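Uncharacterized conserved protein of COG5135 (Nostoc punctiforme, PDB 2I51) binds flavin mononucleotide and is probably an oxidoreductase related to pyridoxamine 5'-phosphate oxidase. Local coordinates at residues Thr31-Pro34 and Pro38-Arg41. Numbering follows the deposited sequence.
With FMN (flavin mononucleotide), chain C; EDO (1,2-ethanediol), chain S.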
ATOM      1  N   THR A  31       1.351  -7.736  -3.092  1.00 13.90           N
ATOM      2  CA  THR A  31       1.687  -9.049  -3.573  1.00 16.10           C
ATOM      3  C   THR A  31       2.323  -8.913  -4.958  1.00 16.67           C
ATOM      4  O   THR A  31       2.454  -7.791  -5.484  1.00 14.74           O
ATOM      5  CB  THR A  31       0.390  -9.916  -3.722  1.00 14.92           C
ATOM      6  OG1 THR A  31      -0.580  -9.193  -4.532  1.00 16.29           O
ATOM      7  CG2 THR A  31      -0.202 -10.305  -2.392  1.00 16.82           C
ATOM      8  N   VAL A  32       2.776 -10.036  -5.533  1.00 16.55           N
ATOM      9  CA  VAL A  32       3.316 -10.043  -6.888  1.00 16.89           C
ATOM     10  C   VAL A  32       2.412 -10.919  -7.744  1.00 16.11           C
ATOM     11  O   VAL A  32       1.961 -12.026  -7.321  1.00 19.16           O
ATOM     12  CB  VAL A  32       4.806 -10.505  -6.946  1.00 20.08           C
ATOM     13  CG1 VAL A  32       5.409 -10.349  -8.367  1.00 20.53           C
ATOM     14  CG2 VAL A  32       5.655  -9.689  -6.042  1.00 26.32           C
ATOM     15  N   GLN A  33       2.098 -10.427  -8.946  1.00 16.16           N
ATOM     16  CA  GLN A  33       1.290 -11.177  -9.894  1.00 19.54           C
ATOM     17  C   GLN A  33       2.149 -12.233 -10.609  1.00 18.73           C
ATOM     18  O   GLN A  33       3.370 -12.127 -10.645  1.00 19.26           O
ATOM     19  CB  GLN A  33       0.656 -10.225 -10.898  1.00 19.56           C
ATOM     20  CG  GLN A  33      -0.205  -9.163 -10.233  1.00 21.46           C
ATOM     21  CD  GLN A  33      -0.689  -8.107 -11.204  1.00 26.37           C
ATOM     22  OE1 GLN A  33      -1.456  -8.399 -12.148  1.00 32.11           O
ATOM     23  NE2 GLN A  33      -0.217  -6.887 -11.023  1.00 22.18           N
ATOM     24  N   PRO A  34       1.506 -13.265 -11.173  1.00 19.66           N
ATOM     25  CA  PRO A  34       2.225 -14.227 -12.010  1.00 23.31           C
ATOM     26  C   PRO A  34       3.073 -13.574 -13.105  1.00 23.68           C
ATOM     27  O   PRO A  34       4.130 -14.112 -13.478  1.00 25.27           O
ATOM     28  CB  PRO A  34       1.104 -15.080 -12.614  1.00 23.67           C
ATOM     29  CG  PRO A  34      -0.014 -14.992 -11.612  1.00 24.37           C
ATOM     30  CD  PRO A  34       0.095 -13.642 -10.960  1.00 21.34           C
ATOM     31  N   PRO A  38       3.774  -5.895  -9.430  1.00 14.94           N
ATOM     32  CA  PRO A  38       3.212  -5.792  -8.080  1.00 14.78           C
ATOM     33  C   PRO A  38       1.721  -5.505  -8.145  1.00 17.32           C
ATOM     34  O   PRO A  38       1.181  -5.040  -9.159  1.00 17.62           O
ATOM     35  CB  PRO A  38       3.955  -4.595  -7.506  1.00 15.70           C
ATOM     36  CG  PRO A  38       4.228  -3.764  -8.697  1.00 18.20           C
ATOM     37  CD  PRO A  38       4.520  -4.681  -9.809  1.00 17.81           C
ATOM     38  N   ALA A  39       1.066  -5.771  -7.024  1.00 14.69           N
ATOM     39  CA  ALA A  39      -0.350  -5.430  -6.786  1.00 16.00           C
ATOM     40  C   ALA A  39      -0.434  -4.950  -5.358  1.00 15.89           C
ATOM     41  O   ALA A  39       0.327  -5.379  -4.507  1.00 17.27           O
ATOM     42  CB  ALA A  39      -1.296  -6.637  -7.017  1.00 17.46           C
ATOM     43  N   ASN A  40      -1.335  -4.035  -5.107  1.00 12.94           N
ATOM     44  CA  ASN A  40      -1.397  -3.366  -3.813  1.00 13.35           C
ATOM     45  C   ASN A  40      -2.830  -2.949  -3.529  1.00 14.81           C
ATOM     46  O   ASN A  40      -3.426  -2.268  -4.340  1.00 16.07           O
ATOM     47  CB  ASN A  40      -0.491  -2.143  -3.890  1.00 14.40           C
ATOM     48  CG  ASN A  40      -0.047  -1.610  -2.528  1.00 16.91           C
ATOM     49  OD1 ASN A  40      -0.278  -2.230  -1.486  1.00 16.64           O
ATOM     50  ND2 ASN A  40       0.653  -0.424  -2.560  1.00 17.16           N
ATOM     51  N   ARG A  41      -3.357  -3.333  -2.365  1.00 13.29           N
ATOM     52  CA  ARG A  41      -4.734  -2.941  -1.991  1.00 13.53           C
ATOM     53  C   ARG A  41      -4.896  -2.879  -0.510  1.00 13.01           C
ATOM     54  O   ARG A  41      -4.169  -3.531   0.237  1.00 14.64           O
ATOM     55  CB  ARG A  41      -5.766  -3.885  -2.590  1.00 14.98           C
ATOM     56  CG  ARG A  41      -5.958  -5.171  -1.876  1.00 14.45           C
ATOM     57  CD  ARG A  41      -4.810  -6.153  -2.023  1.00 14.32           C
ATOM     58  NE  ARG A  41      -4.660  -6.705  -3.356  1.00 14.18           N
ATOM     59  CZ  ARG A  41      -3.618  -7.379  -3.839  1.00 13.73           C
ATOM     60  NH1 ARG A  41      -2.439  -7.428  -3.194  1.00 16.14           N
ATOM     61  NH2 ARG A  41      -3.730  -7.949  -5.006  1.00 17.41           N
TER
HETATM   62  N1  FMN C 300     -10.694  -6.527   0.466  1.00 10.57           N
HETATM   63  C2  FMN C 300     -10.533  -7.713   1.079  1.00 13.59           C
HETATM   64  O2  FMN C 300     -10.375  -8.762   0.446  1.00 15.73           O
HETATM   65  N3  FMN C 300     -10.486  -7.763   2.458  1.00 13.29           N
HETATM   66  C4  FMN C 300     -10.630  -6.656   3.241  1.00 13.00           C
HETATM   67  O4  FMN C 300     -10.441  -6.692   4.513  1.00 13.19           O
HETATM   68  C4A FMN C 300     -10.797  -5.427   2.622  1.00 11.01           C
HETATM   69  N5  FMN C 300     -10.974  -4.272   3.364  1.00 12.49           N
HETATM   70  C5A FMN C 300     -10.936  -3.031   2.673  1.00 11.36           C
HETATM   71  C6  FMN C 300     -10.990  -1.863   3.402  1.00 11.20           C
HETATM   72  C7  FMN C 300     -10.985  -0.600   2.789  1.00 11.07           C
HETATM   73  C7M FMN C 300     -10.787   0.644   3.616  1.00 13.80           C
HETATM   74  C8  FMN C 300     -10.983  -0.575   1.395  1.00 10.38           C
HETATM   75  C8M FMN C 300     -10.717   0.756   0.679  1.00 12.84           C
HETATM   76  C9  FMN C 300     -10.949  -1.757   0.653  1.00 11.36           C
HETATM   77  C9A FMN C 300     -10.969  -2.990   1.290  1.00 11.44           C
HETATM   78  N10 FMN C 300     -10.960  -4.171   0.583  1.00 12.20           N
HETATM   79  C10 FMN C 300     -10.817  -5.369   1.212  1.00 11.26           C
HETATM   80  C1' FMN C 300     -11.142  -4.185  -0.931  1.00 12.17           C
HETATM   81  C2' FMN C 300      -9.751  -4.320  -1.564  1.00 12.35           C
HETATM   82  O2' FMN C 300      -8.978  -3.109  -1.363  1.00 11.53           O
HETATM   83  C3' FMN C 300      -9.785  -4.706  -3.055  1.00 13.45           C
HETATM   84  O3' FMN C 300     -10.621  -3.779  -3.719  1.00 14.05           O
HETATM   85  C4' FMN C 300     -10.400  -6.118  -3.161  1.00 15.24           C
HETATM   86  O4' FMN C 300      -9.952  -7.033  -2.156  1.00 16.35           O
HETATM   87  C5' FMN C 300      -9.979  -6.691  -4.512  1.00 15.93           C
HETATM   88  O5' FMN C 300      -8.559  -6.751  -4.565  1.00 13.89           O
HETATM   89  P   FMN C 300      -7.844  -7.776  -5.521  1.00 15.46           P
HETATM   90  O1P FMN C 300      -8.029  -9.173  -5.048  1.00 16.15           O
HETATM   91  O2P FMN C 300      -8.502  -7.577  -6.922  1.00 19.37           O
HETATM   92  O3P FMN C 300      -6.417  -7.348  -5.638  1.00 16.60           O
HETATM   93  C1  EDO S 303      -4.221  -5.740 -11.958  1.00 38.76           C
HETATM   94  O1  EDO S 303      -4.303  -6.913 -11.148  1.00 50.88           O
HETATM   95  C2  EDO S 303      -3.246  -4.751 -11.325  0.50 31.83           C
HETATM   96  O2  EDO S 303      -3.014  -5.085  -9.950  0.50 18.18           O
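Pro38 O accepts a hydrogen bond from Gln33 NE2 at 3.0 Å. The oxygen lies in the plane of the Gln33 amide, but the nitrogen stands above the Pro38 carbonyl plane, 60° out of it. Gln33 gets there with CG anti to its own carbonyl carbon (chi1 -58°) and the chain extended beyond. Its OE1 takes a weak bond from O1 of an ethanediol that probably came from the crystallisation liquor. Pro38 also makes a CA-H...O contact to Thr31 O. Ala39 forms the hydrogen-bonded antiparallel pair with Thr31: Ala39 N gives to Thr31 O, and Thr31 N gives to Ala39 O, each at 2.9 Å. This is the turn end of the beta hairpin formed by strands 26-32 and 38-44, in the FMN-binding fold of the pyridoxamine 5'-phosphate oxidase family. Ala39 CB lies 3.6 Å from Thr31 OG1, on the same face of the sheet. Asn40 faces the second subunit, where its side chain bonds to Asn40 of that chain. Arg41 bends at chi2 and chi3 and carries its guanidinium back to Thr31. Arg41 NH1 donates to Thr31 OG1 at 2.9 Å, a nearly straight bond (165°) in the guanidinium plane. Arg41 NE and NH2 both bond FMN O3P, at 3.0 and 2.8 Å, also at the guanidinium edge. Gln68 OE1 of helix 64-71 bonds both Thr31 OG1 and Arg41 NH2. A leucine in place of Arg41 would probably leave this phosphate oxygen without its two-pronged grip and Thr31 OG1 without the NH1 donor. Lys65 NZ also bonds the FMN.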